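Local coordinates for insect group II chitinase (Ostrinia furnacalis, PDB 5Y2A), which probably hydrolyses the beta-1,4 linkages of chitin as a family 18 glycoside hydrolase, contributing to chitin breakdown in the insect, at residues 76-81 and 110-115; 33-38 and 64-69; 256-259 and 264-267; 289-294 and 308-313; 244-249 and 326-331. All coordinates share one frame; numbering follows the deposited sequence.

Interaction 1 of 5, residues 76-81 and 110-115; sequences VLLGLG and DFLEQY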
# COMPACT_ATOMS: atom_id res chain seq x y z
N VAL A 76 23.56 -18.32 -2.52
CA VAL A 76 22.36 -17.77 -1.89
C VAL A 76 22.77 -16.63 -0.96
O VAL A 76 23.49 -16.84 0.02
CB VAL A 76 21.57 -18.85 -1.12
CG1 VAL A 76 20.29 -18.26 -0.53
CG2 VAL A 76 21.24 -20.01 -2.05
N LEU A 77 22.30 -15.42 -1.28
CA LEU A 77 22.59 -14.22 -0.51
C LEU A 77 21.32 -13.70 0.14
O LEU A 77 20.20 -13.95 -0.32
CB LEU A 77 23.19 -13.12 -1.39
CG LEU A 77 24.61 -13.29 -1.95
CD1 LEU A 77 24.64 -14.34 -3.05
CD2 LEU A 77 25.12 -11.96 -2.47
N LEU A 78 21.50 -12.95 1.22
CA LEU A 78 20.40 -12.27 1.88
C LEU A 78 20.29 -10.86 1.32
O LEU A 78 21.29 -10.14 1.23
CB LEU A 78 20.62 -12.23 3.40
CG LEU A 78 19.58 -11.44 4.19
CD1 LEU A 78 18.22 -12.12 4.07
CD2 LEU A 78 20.00 -11.32 5.65
N GLY A 79 19.08 -10.47 0.93
CA GLY A 79 18.84 -9.11 0.48
C GLY A 79 18.39 -8.24 1.64
O GLY A 79 17.52 -8.63 2.42
N LEU A 80 19.01 -7.06 1.75
CA LEU A 80 18.71 -6.12 2.82
C LEU A 80 18.08 -4.86 2.24
O LEU A 80 18.63 -4.27 1.31
CB LEU A 80 19.97 -5.74 3.60
CG LEU A 80 19.83 -4.60 4.62
CD1 LEU A 80 18.96 -5.02 5.80
CD2 LEU A 80 21.20 -4.13 5.12
N GLY A 81 16.94 -4.47 2.79
CA GLY A 81 16.33 -3.21 2.40
C GLY A 81 15.08 -3.36 1.57
O GLY A 81 14.08 -3.92 2.03
N ASP A 110 28.05 -12.44 11.17
CA ASP A 110 27.50 -13.47 12.03
C ASP A 110 26.07 -13.82 11.64
O ASP A 110 25.69 -15.00 11.64
CB ASP A 110 27.56 -13.02 13.49
CG ASP A 110 28.98 -12.89 13.99
OD1 ASP A 110 29.85 -13.66 13.51
OD2 ASP A 110 29.23 -12.02 14.84
N PHE A 111 25.26 -12.81 11.31
CA PHE A 111 23.88 -13.07 10.89
C PHE A 111 23.84 -13.96 9.66
O PHE A 111 23.10 -14.95 9.61
CB PHE A 111 23.17 -11.74 10.62
CG PHE A 111 21.67 -11.85 10.50
CD1 PHE A 111 21.08 -12.18 9.28
CD2 PHE A 111 20.84 -11.61 11.59
CE1 PHE A 111 19.70 -12.28 9.16
CE2 PHE A 111 19.46 -11.71 11.47
CZ PHE A 111 18.89 -12.04 10.26
N LEU A 112 24.65 -13.63 8.66
CA LEU A 112 24.66 -14.40 7.41
C LEU A 112 25.11 -15.84 7.65
O LEU A 112 24.48 -16.79 7.18
CB LEU A 112 25.56 -13.70 6.40
CG LEU A 112 25.07 -12.30 6.04
CD1 LEU A 112 26.17 -11.51 5.34
CD2 LEU A 112 23.83 -12.38 5.17
N GLU A 113 26.21 -16.01 8.39
CA GLU A 113 26.71 -17.36 8.65
C GLU A 113 25.74 -18.17 9.49
O GLU A 113 25.64 -19.39 9.32
CB GLU A 113 28.07 -17.28 9.34
CG GLU A 113 29.11 -16.60 8.49
CD GLU A 113 30.51 -16.77 9.03
OE1 GLU A 113 31.45 -16.70 8.22
OE2 GLU A 113 30.66 -17.00 10.25
N GLN A 114 25.01 -17.50 10.39
CA GLN A 114 24.02 -18.17 11.22
C GLN A 114 23.02 -18.95 10.39
O GLN A 114 22.60 -20.05 10.77
CB GLN A 114 23.30 -17.13 12.09
CG GLN A 114 22.16 -17.67 12.94
CD GLN A 114 22.62 -18.60 14.05
OE1 GLN A 114 23.74 -18.47 14.55
NE2 GLN A 114 21.76 -19.54 14.43
N TYR A 115 22.60 -18.40 9.25
CA TYR A 115 21.58 -19.02 8.42
C TYR A 115 22.13 -19.66 7.15
O TYR A 115 21.35 -20.17 6.34
CB TYR A 115 20.51 -17.99 8.07
CG TYR A 115 19.85 -17.45 9.31
CD1 TYR A 115 19.05 -18.27 10.10
CD2 TYR A 115 20.06 -16.15 9.72
CE1 TYR A 115 18.45 -17.78 11.25
CE2 TYR A 115 19.47 -15.65 10.86
CZ TYR A 115 18.67 -16.47 11.63
OH TYR A 115 18.09 -15.98 12.77

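Interaction 2 of 5, residues 33-38 and 64-69; sequences THIIYA and EKVTAL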
# COMPACT_ATOMS: atom_id res chain seq x y z
N THR A 33 21.85 -18.82 -11.11
CA THR A 33 23.21 -18.97 -10.61
C THR A 33 23.35 -18.40 -9.21
O THR A 33 24.16 -18.89 -8.41
CB THR A 33 24.21 -18.28 -11.54
OG1 THR A 33 23.97 -16.86 -11.55
CG2 THR A 33 24.08 -18.81 -12.96
N HIS A 34 22.54 -17.40 -8.89
CA HIS A 34 22.53 -16.75 -7.59
C HIS A 34 21.08 -16.48 -7.21
O HIS A 34 20.27 -16.11 -8.06
CB HIS A 34 23.33 -15.43 -7.62
CG HIS A 34 24.75 -15.59 -8.07
ND1 HIS A 34 25.09 -15.84 -9.38
CD2 HIS A 34 25.91 -15.53 -7.38
CE1 HIS A 34 26.41 -15.94 -9.48
NE2 HIS A 34 26.93 -15.75 -8.28
N ILE A 35 20.76 -16.71 -5.94
CA ILE A 35 19.43 -16.41 -5.40
C ILE A 35 19.60 -15.35 -4.31
O ILE A 35 20.50 -15.47 -3.47
CB ILE A 35 18.76 -17.67 -4.82
CG1 ILE A 35 18.55 -18.70 -5.93
CG2 ILE A 35 17.42 -17.33 -4.14
CD1 ILE A 35 18.04 -20.03 -5.41
N ILE A 36 18.75 -14.33 -4.34
CA ILE A 36 18.73 -13.29 -3.32
C ILE A 36 17.45 -13.47 -2.52
O ILE A 36 16.35 -13.46 -3.09
CB ILE A 36 18.79 -11.88 -3.93
CG1 ILE A 36 19.97 -11.72 -4.88
CG2 ILE A 36 18.87 -10.84 -2.81
CD1 ILE A 36 21.31 -12.08 -4.31
N TYR A 37 17.59 -13.61 -1.20
CA TYR A 37 16.44 -13.74 -0.30
C TYR A 37 15.97 -12.34 0.09
O TYR A 37 16.60 -11.67 0.91
CB TYR A 37 16.83 -14.57 0.93
CG TYR A 37 15.66 -15.04 1.77
CD1 TYR A 37 14.90 -14.13 2.51
CD2 TYR A 37 15.32 -16.38 1.83
CE1 TYR A 37 13.82 -14.56 3.28
CE2 TYR A 37 14.24 -16.82 2.60
CZ TYR A 37 13.50 -15.90 3.32
OH TYR A 37 12.43 -16.31 4.09
N ALA A 38 14.85 -11.91 -0.49
CA ALA A 38 14.28 -10.59 -0.23
C ALA A 38 13.09 -10.73 0.71
O ALA A 38 12.21 -11.57 0.47
CB ALA A 38 13.83 -9.93 -1.54
N GLU A 64 16.85 -21.05 6.05
CA GLU A 64 17.67 -22.25 5.89
C GLU A 64 17.22 -23.09 4.71
O GLU A 64 18.04 -23.73 4.04
CB GLU A 64 17.60 -23.11 7.16
CG GLU A 64 18.23 -22.48 8.38
CD GLU A 64 18.04 -23.35 9.61
OE1 GLU A 64 17.63 -24.52 9.45
OE2 GLU A 64 18.31 -22.86 10.72
N LYS A 65 15.91 -23.12 4.45
CA LYS A 65 15.42 -23.90 3.32
C LYS A 65 15.90 -23.33 1.99
O LYS A 65 16.11 -24.09 1.04
CB LYS A 65 13.89 -24.00 3.37
CG LYS A 65 13.41 -24.93 4.47
CD LYS A 65 11.91 -25.07 4.50
CE LYS A 65 11.51 -26.14 5.51
NZ LYS A 65 10.08 -26.07 5.89
N VAL A 66 16.08 -22.01 1.91
CA VAL A 66 16.60 -21.45 0.66
C VAL A 66 18.12 -21.61 0.57
O VAL A 66 18.65 -21.97 -0.48
CB VAL A 66 16.16 -19.98 0.51
CG1 VAL A 66 16.74 -19.38 -0.78
CG2 VAL A 66 14.64 -19.90 0.46
N THR A 67 18.86 -21.34 1.66
CA THR A 67 20.32 -21.52 1.58
C THR A 67 20.71 -22.97 1.38
O THR A 67 21.82 -23.24 0.89
CB THR A 67 21.05 -20.97 2.81
OG1 THR A 67 20.65 -21.68 3.99
CG2 THR A 67 20.82 -19.48 2.98
N ALA A 68 19.84 -23.92 1.74
CA ALA A 68 20.12 -25.33 1.47
C ALA A 68 20.26 -25.61 -0.02
O ALA A 68 20.86 -26.63 -0.39
CB ALA A 68 19.01 -26.21 2.06
N LEU A 69 19.74 -24.75 -0.88
CA LEU A 69 19.85 -24.96 -2.32
C LEU A 69 21.28 -24.81 -2.82
O LEU A 69 21.55 -25.14 -3.98
CB LEU A 69 18.95 -23.97 -3.07
CG LEU A 69 17.47 -24.20 -2.78
CD1 LEU A 69 16.61 -23.08 -3.40
CD2 LEU A 69 17.05 -25.56 -3.31

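Interaction 3 of 5, residues 256-259 and 264-267; sequences EGAG and APTY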
# COMPACT_ATOMS: atom_id res chain seq x y z
N GLU A 256 -11.48 8.40 -19.32
CA GLU A 256 -12.48 8.14 -20.35
C GLU A 256 -12.18 8.94 -21.61
O GLU A 256 -11.88 10.14 -21.54
CB GLU A 256 -13.88 8.49 -19.85
CG GLU A 256 -14.99 8.05 -20.80
CD GLU A 256 -16.36 8.12 -20.15
OE1 GLU A 256 -16.96 9.21 -20.22
OE2 GLU A 256 -16.82 7.12 -19.57
N GLY A 257 -12.24 8.27 -22.76
CA GLY A 257 -12.05 8.93 -24.04
C GLY A 257 -10.61 9.23 -24.41
O GLY A 257 -10.39 9.84 -25.46
N ALA A 258 -9.63 8.82 -23.61
CA ALA A 258 -8.24 9.13 -23.91
C ALA A 258 -7.58 8.11 -24.83
O ALA A 258 -6.43 8.31 -25.22
CB ALA A 258 -7.43 9.24 -22.61
N GLY A 259 -8.26 7.03 -25.19
CA GLY A 259 -7.67 6.04 -26.06
C GLY A 259 -6.81 5.04 -25.31
O GLY A 259 -6.76 4.99 -24.08
N ALA A 264 -1.38 8.21 -22.76
CA ALA A 264 -2.78 8.56 -22.48
C ALA A 264 -2.94 8.91 -21.01
O ALA A 264 -2.43 8.18 -20.15
CB ALA A 264 -3.70 7.40 -22.85
N PRO A 265 -3.64 9.99 -20.68
CA PRO A 265 -3.80 10.36 -19.26
C PRO A 265 -4.53 9.30 -18.46
O PRO A 265 -5.47 8.66 -18.94
CB PRO A 265 -4.61 11.67 -19.33
CG PRO A 265 -4.30 12.21 -20.68
CD PRO A 265 -4.19 11.01 -21.58
N THR A 266 -4.10 9.13 -17.21
CA THR A 266 -4.66 8.13 -16.32
C THR A 266 -5.09 8.79 -15.02
O THR A 266 -4.61 9.87 -14.66
CB THR A 266 -3.65 7.01 -16.03
OG1 THR A 266 -2.47 7.57 -15.45
CG2 THR A 266 -3.28 6.29 -17.32
N TYR A 267 -6.01 8.13 -14.32
CA TYR A 267 -6.54 8.65 -13.07
C TYR A 267 -6.27 7.75 -11.86
O TYR A 267 -6.54 8.18 -10.73
CB TYR A 267 -8.05 8.88 -13.20
CG TYR A 267 -8.86 7.62 -13.41
CD1 TYR A 267 -9.33 6.88 -12.33
CD2 TYR A 267 -9.17 7.17 -14.69
CE1 TYR A 267 -10.06 5.73 -12.51
CE2 TYR A 267 -9.92 6.02 -14.88
CZ TYR A 267 -10.36 5.30 -13.79
OH TYR A 267 -11.10 4.15 -13.97

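Interaction 4 of 5, residues 289-294 and 308-313; sequences ERVKVK and PYATHD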
# COMPACT_ATOMS: atom_id res chain seq x y z
N GLU A 289 -3.56 -14.47 -17.80
CA GLU A 289 -4.97 -14.78 -17.62
C GLU A 289 -5.85 -13.74 -18.31
O GLU A 289 -6.85 -14.09 -18.94
CB GLU A 289 -5.32 -14.86 -16.13
CG GLU A 289 -6.79 -15.17 -15.89
CD GLU A 289 -7.15 -15.24 -14.43
OE1 GLU A 289 -6.22 -15.23 -13.59
OE2 GLU A 289 -8.35 -15.32 -14.11
N ARG A 290 -5.48 -12.46 -18.21
CA ARG A 290 -6.28 -11.42 -18.83
C ARG A 290 -6.27 -11.55 -20.35
O ARG A 290 -7.32 -11.41 -21.00
CB ARG A 290 -5.77 -10.05 -18.39
CG ARG A 290 -6.18 -9.75 -16.96
CD ARG A 290 -5.31 -8.72 -16.27
NE ARG A 290 -5.97 -8.31 -15.03
CZ ARG A 290 -6.10 -9.09 -13.95
NH1 ARG A 290 -5.59 -10.33 -13.95
NH2 ARG A 290 -6.73 -8.63 -12.88
N VAL A 291 -5.11 -11.82 -20.94
CA VAL A 291 -5.04 -11.99 -22.39
C VAL A 291 -5.74 -13.28 -22.82
O VAL A 291 -6.54 -13.28 -23.76
CB VAL A 291 -3.58 -11.95 -22.87
CG1 VAL A 291 -3.50 -12.33 -24.35
CG2 VAL A 291 -3.00 -10.57 -22.66
N LYS A 292 -5.44 -14.38 -22.13
CA LYS A 292 -5.90 -15.70 -22.58
C LYS A 292 -7.39 -15.90 -22.31
O LYS A 292 -8.10 -16.47 -23.14
CB LYS A 292 -5.10 -16.81 -21.89
CG LYS A 292 -3.61 -16.81 -22.17
CD LYS A 292 -3.26 -17.26 -23.57
CE LYS A 292 -1.77 -17.56 -23.67
NZ LYS A 292 -1.31 -17.71 -25.07
N VAL A 293 -7.87 -15.48 -21.14
CA VAL A 293 -9.21 -15.79 -20.69
C VAL A 293 -10.15 -14.59 -20.73
O VAL A 293 -11.34 -14.76 -21.01
CB VAL A 293 -9.17 -16.41 -19.27
CG1 VAL A 293 -10.56 -16.75 -18.78
CG2 VAL A 293 -8.29 -17.65 -19.26
N LYS A 294 -9.65 -13.38 -20.47
CA LYS A 294 -10.50 -12.21 -20.38
C LYS A 294 -10.48 -11.36 -21.65
O LYS A 294 -11.11 -10.30 -21.67
CB LYS A 294 -10.10 -11.34 -19.18
CG LYS A 294 -10.02 -12.08 -17.85
CD LYS A 294 -11.40 -12.53 -17.40
CE LYS A 294 -11.33 -13.48 -16.22
NZ LYS A 294 -12.61 -13.52 -15.45
N PRO A 308 5.41 -5.14 -24.86
CA PRO A 308 3.98 -4.98 -25.13
C PRO A 308 3.25 -4.29 -23.99
O PRO A 308 3.78 -4.07 -22.90
CB PRO A 308 3.49 -6.42 -25.29
CG PRO A 308 4.46 -7.24 -24.51
CD PRO A 308 5.78 -6.55 -24.63
N TYR A 309 2.00 -3.91 -24.28
CA TYR A 309 1.03 -3.59 -23.25
C TYR A 309 -0.31 -4.20 -23.64
O TYR A 309 -0.56 -4.52 -24.81
CB TYR A 309 0.93 -2.07 -22.99
CG TYR A 309 0.54 -1.20 -24.17
CD1 TYR A 309 1.51 -0.66 -25.00
CD2 TYR A 309 -0.79 -0.90 -24.44
CE1 TYR A 309 1.16 0.15 -26.09
CE2 TYR A 309 -1.15 -0.10 -25.51
CZ TYR A 309 -0.17 0.43 -26.34
OH TYR A 309 -0.51 1.22 -27.41
N ALA A 310 -1.15 -4.42 -22.64
CA ALA A 310 -2.43 -5.07 -22.83
C ALA A 310 -3.54 -4.17 -22.31
O ALA A 310 -3.35 -3.45 -21.32
CB ALA A 310 -2.48 -6.44 -22.15
N THR A 311 -4.70 -4.22 -22.97
CA THR A 311 -5.77 -3.29 -22.65
C THR A 311 -7.12 -4.01 -22.63
O THR A 311 -7.33 -5.01 -23.31
CB THR A 311 -5.87 -2.14 -23.66
OG1 THR A 311 -6.13 -2.68 -24.96
CG2 THR A 311 -4.58 -1.31 -23.67
N HIS A 312 -8.03 -3.45 -21.82
CA HIS A 312 -9.42 -3.86 -21.73
C HIS A 312 -10.17 -2.75 -21.01
O HIS A 312 -9.78 -2.35 -19.92
CB HIS A 312 -9.57 -5.18 -20.96
CG HIS A 312 -10.97 -5.67 -20.86
ND1 HIS A 312 -11.60 -6.36 -21.88
CD2 HIS A 312 -11.88 -5.58 -19.86
CE1 HIS A 312 -12.83 -6.66 -21.51
NE2 HIS A 312 -13.03 -6.20 -20.28
N ASP A 313 -11.27 -2.28 -21.62
CA ASP A 313 -12.03 -1.12 -21.13
C ASP A 313 -11.01 -0.01 -20.87
O ASP A 313 -10.19 0.27 -21.76
CB ASP A 313 -12.87 -1.53 -19.94
CG ASP A 313 -13.82 -0.43 -19.51
OD1 ASP A 313 -14.86 -0.23 -20.17
OD2 ASP A 313 -13.49 0.28 -18.54

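Interaction 5 of 5, residues 244-249 and 326-331; sequences GVPFYG and RHKAEY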
# COMPACT_ATOMS: atom_id res chain seq x y z
N GLY A 244 18.46 -6.00 -14.74
CA GLY A 244 17.20 -6.51 -14.22
C GLY A 244 16.10 -6.55 -15.26
O GLY A 244 16.02 -5.70 -16.15
N VAL A 245 15.25 -7.56 -15.14
CA VAL A 245 14.09 -7.74 -16.01
C VAL A 245 12.87 -7.86 -15.09
O VAL A 245 12.87 -8.71 -14.19
CB VAL A 245 14.24 -8.99 -16.89
CG1 VAL A 245 13.00 -9.18 -17.78
CG2 VAL A 245 15.52 -8.93 -17.72
N PRO A 246 11.83 -7.05 -15.27
CA PRO A 246 10.63 -7.19 -14.44
C PRO A 246 9.77 -8.35 -14.93
O PRO A 246 9.54 -8.51 -16.13
CB PRO A 246 9.91 -5.85 -14.63
CG PRO A 246 10.27 -5.47 -16.06
CD PRO A 246 11.70 -5.95 -16.25
N PHE A 247 9.30 -9.17 -13.98
CA PHE A 247 8.37 -10.25 -14.27
C PHE A 247 6.93 -9.85 -13.94
O PHE A 247 6.09 -10.71 -13.63
CB PHE A 247 8.76 -11.52 -13.49
CG PHE A 247 9.98 -12.24 -14.04
CD1 PHE A 247 10.69 -11.75 -15.13
CD2 PHE A 247 10.41 -13.43 -13.45
CE1 PHE A 247 11.81 -12.43 -15.63
CE2 PHE A 247 11.54 -14.12 -13.93
CZ PHE A 247 12.23 -13.62 -15.03
N TYR A 248 6.62 -8.56 -14.03
CA TYR A 248 5.33 -8.01 -13.66
C TYR A 248 5.08 -6.79 -14.54
O TYR A 248 5.99 -6.27 -15.19
CB TYR A 248 5.28 -7.59 -12.18
CG TYR A 248 6.28 -6.49 -11.90
CD1 TYR A 248 7.60 -6.79 -11.62
CD2 TYR A 248 5.90 -5.15 -11.97
CE1 TYR A 248 8.53 -5.79 -11.40
CE2 TYR A 248 6.83 -4.14 -11.75
CZ TYR A 248 8.14 -4.48 -11.46
OH TYR A 248 9.08 -3.50 -11.23
N GLY A 249 3.85 -6.31 -14.51
CA GLY A 249 3.47 -5.13 -15.26
C GLY A 249 3.04 -4.00 -14.35
O GLY A 249 2.59 -4.23 -13.22
N ARG A 326 13.82 -12.28 -23.85
CA ARG A 326 14.89 -12.82 -24.68
C ARG A 326 15.80 -11.71 -25.19
O ARG A 326 17.03 -11.81 -25.09
CB ARG A 326 14.30 -13.59 -25.87
CG ARG A 326 15.36 -14.29 -26.73
CD ARG A 326 14.73 -14.96 -27.95
NE ARG A 326 14.25 -13.97 -28.91
CZ ARG A 326 13.56 -14.26 -30.01
NH1 ARG A 326 13.27 -15.52 -30.30
NH2 ARG A 326 13.17 -13.29 -30.83
N HIS A 327 15.21 -10.64 -25.72
CA HIS A 327 16.03 -9.56 -26.26
C HIS A 327 16.95 -8.97 -25.20
O HIS A 327 18.12 -8.69 -25.48
CB HIS A 327 15.16 -8.45 -26.85
CG HIS A 327 15.97 -7.32 -27.42
ND1 HIS A 327 16.60 -7.40 -28.64
CD2 HIS A 327 16.29 -6.11 -26.91
CE1 HIS A 327 17.25 -6.27 -28.87
NE2 HIS A 327 17.08 -5.48 -27.83
N LYS A 328 16.43 -8.75 -24.00
CA LYS A 328 17.26 -8.13 -22.97
C LYS A 328 18.40 -9.04 -22.55
O LYS A 328 19.51 -8.56 -22.27
CB LYS A 328 16.38 -7.72 -21.79
CG LYS A 328 15.50 -6.52 -22.13
CD LYS A 328 14.57 -6.12 -20.99
CE LYS A 328 13.83 -4.82 -21.35
NZ LYS A 328 12.89 -4.39 -20.27
N ALA A 329 18.16 -10.35 -22.54
CA ALA A 329 19.23 -11.29 -22.27
C ALA A 329 20.25 -11.30 -23.40
O ALA A 329 21.45 -11.39 -23.16
CB ALA A 329 18.65 -12.69 -22.04
N GLU A 330 19.78 -11.21 -24.65
CA GLU A 330 20.70 -11.15 -25.78
C GLU A 330 21.47 -9.84 -25.80
O GLU A 330 22.64 -9.81 -26.18
CB GLU A 330 19.95 -11.38 -27.09
CG GLU A 330 19.41 -12.79 -27.20
CD GLU A 330 18.77 -13.11 -28.54
OE1 GLU A 330 18.24 -12.19 -29.21
OE2 GLU A 330 18.78 -14.30 -28.92
N TYR A 331 20.83 -8.75 -25.36
CA TYR A 331 21.53 -7.48 -25.17
C TYR A 331 22.66 -7.63 -24.17
O TYR A 331 23.77 -7.12 -24.39
CB TYR A 331 20.53 -6.42 -24.70
CG TYR A 331 21.12 -5.08 -24.35
CD1 TYR A 331 21.29 -4.10 -25.33
CD2 TYR A 331 21.47 -4.76 -23.05
CE1 TYR A 331 21.80 -2.85 -25.01
CE2 TYR A 331 21.99 -3.52 -22.72
CZ TYR A 331 22.15 -2.57 -23.71
OH TYR A 331 22.66 -1.33 -23.41
O HOH W 1 14.51 -4.35 -17.94

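Interaction 1 of 5, residues 76-81 and 110-115
The Phe111 ring takes Leu78 at an oblique slant, CE1 lying 3.7 Å and CD1 lying 3.9 Å from Leu78 CD2. One face of the same ring carries Tyr115 CE2, displaced toward the rim and 3.7 Å above the plane, so the helix braces its own aromatic group one turn further on. The Tyr115 ring in turn has Gln114 CG over its centre, 3.8 Å above the plane. Leu112 completes the grip on the strand: its CD2 methyl is 3.7 Å from Leu78 CB and 4.0 Å from Leu78 CD2. The leucine of strand 75-81 thus presses against two consecutive residues of helix 98-115, which comes later in the chain, after the short helix 90-95. A strand backed by a helix in this way is a repeating element of the family 18 TIM barrel, and Leu78 belongs to the layer between the barrel wall and its helices. With CG anti to the backbone N (chi1 175°), Leu78 brings CD2 to Phe111, the two side chains crossing at about a right angle. Phe117 touches both Leu78 and Leu112, while Ile49 and Tyr63 pack on Leu78 and Phe111.

Interaction 2 of 5, residues 33-38 and 64-69
Val66 fits into the shallow hollow that Ile35 and Tyr37, two residues apart on strand 34-42, leave on the side of the strand facing helix 62-67. Its two methyls divide the work. CG1 leans on the branch methyl of Ile35, with 4.0 Å between Val66 CG1 and Ile35 CG2, and CG2 abuts the edge of the tyrosine, 3.8 Å from Tyr37 CE2. The approach to that ring is edge-on, Val66 CB lying in the ring plane and 3.9 Å from Tyr37 CD2.

Ile35 supplies the second bump. Its CG1 arm is anti to the carbonyl carbon (chi1 -62°), which sends the chain end away from the valine and toward Leu69, where Ile35 CD1 comes to 3.9 Å from Leu69 CD1; the two side chains cross at about a right angle. The forked isoleucine therefore serves two neighbours three residues apart, Val66 and Leu69, one with each branch. This is the second strand of the TIM barrel meeting the helical layer outside it, and Ile27 closes over Ile35 and Leu69.

No hydrogen bond spans the contact. The tyrosine hydroxyl bonds to Asp57, and what Tyr37 presents to Val66 is ring carbon; the attachment of helix to strand here rests on dispersion and on the exclusion of water.

Interaction 3 of 5, residues 256-259 and 264-267
Ala258 meets Ala264 and Pro265 inside the loop that joins two antiparallel partners, strands 241-254 and 266-269, so the contact lies near the mouth of a hairpin-like connection. The methyl of Ala258 does most of the touching: CB lies 3.8 Å from Pro265 CD, the ring carbon bonded to the proline nitrogen, and 4.2 Å from Ala264 CB. In the other direction the Ala264 methyl faces backbone oxygens, with CB 3.7 Å from Ala258 O and 4.1 Å from Gly259 O. These are plain van der Waals approaches, and no hydrogen bond links the two segments.

The shape of the first segment comes from its backbone. Glu256 and Gly257 have the angles of the two central residues of a type II turn, and Gly259 also has a positive phi (84°), a region that glycine enters easily. The chain thereby doubles back and offers Ala258 to the second segment.

Backbone bonds between Pro265 and Val255 and between Tyr267 and Ser253 continue the strand pairing, while Ala264 N is held by Thr205 OG1. Beyond the loop, Glu256 packs on Asp89 and Tyr267 on Gly88 of the second subunit. A connection between paired antiparallel strands after the seventh barrel strand is consistent with the alpha+beta insertion that many family 18 chitinases carry.

Interaction 4 of 5, residues 289-294 and 308-313
Strand 309-312 meets segment 289-294 at two points: Ala310 touches Val291 of helix 284-292, and His312 approaches Lys294 further along; both CB atoms point toward that segment. Leading into the strand, Pro308 packs on Val298 of the adjoining strand, a residue that Val291 of the helix also touches. Ala310 then places its methyl at 4.2 Å from Val291 CG2, a loose apolar touch. The valine methyl gets there because CG2 stands anti to the carbonyl carbon while CG1 takes the place anti to the backbone N (chi1 172°). On Thr311, between the two contacting residues, the hydroxyl is bonded to His299. His312 comes next, with CG anti to its backbone N (chi1 -178°), which extends the imidazole outward until ND1 and CE1 each lie 4.0 Å from Lys294 O. That carbonyl approaches the ring obliquely and is too far off to be a bonding partner.

The ring is fixed by other neighbours: Trp296 stacks on it, and NE2 bonds to Glu45 of the second subunit. The helical segment is itself tied down by Glu289 O, which accepts from Val293 N at 2.8 Å and from Lys294 N at 3.3 Å. Helix and antiparallel strands together belong to the insertion in the barrel, where this edge also borders the subunit interface.

Chemically, the contact is divided into a small apolar patch and an unbonded polar approach; the Glu45 carboxylate of the second subunit at His312 NE2 might favour a protonated imidazole, while Lys294 O adds no bond.

Interaction 5 of 5, residues 244-249 and 326-331
Lys328 NZ is gripped by three partners: a salt bridge to Asp320 OD2, the backbone oxygen of Ala209, and a water to which it donates at 2.8 Å. That water passes the link on to strand 241-254, donating in turn to Gly244 O at 2.7 Å from its oxygen. The carbonyl of Gly244 also accepts from Thr194, so both ends of the bridge are secured by further groups.

The lysine reaches this site as an almost fully extended chain, every torsion beyond chi1 lying near 180°. At its base CG is anti to the carbonyl carbon (chi1 -72°), and Lys328 CB rests 4.3 Å from Val245 CG2. At its tip Lys328 NZ passes 4.5 Å from Pro246 CD, a loose neighbour rather than a polar partner. The buried residue thus combines two roles: a hydrocarbon stem beside Val245, and an ammonium group whose three partners could take up its three N-H bonds. The acid beside it would be expected to keep the amine charged despite its burial.

Other faces of helix 322-334 lead to a bound glycan, His327 bonding to Tyr212 and Tyr331 to Asn225, two residues that border the sugar. On the strand, Tyr248 OH bonds to Asp196. Val245 pairs through its backbone with Met341 and Trp343 of the last barrel strand. A strand backed by the helix that completes its unit, with a long insertion between the two, is the layout of the seventh beta-alpha unit in family 18 TIM barrels that carry an insertion domain.

In the fold
From the N terminus, interaction 2 closes the first loop, joining the second barrel strand to helix 62-67. Interaction 1 follows in series and fastens the next strand, 75-81, to helix 98-115. The two touch through main-chain pairing of these neighbouring strands, their centres about 10 Å apart. Much later, interaction 5 closes a long loop from strand 241-254 to helix 322-334. Interactions 3 and 4 nest inside that loop, one after the other, and no pair of loops crosses. Both nested contacts lie in the insertion, about 17 Å apart by centres, and both reach the second subunit. Interactions 1, 2 and 5 tie barrel strands to surrounding helices.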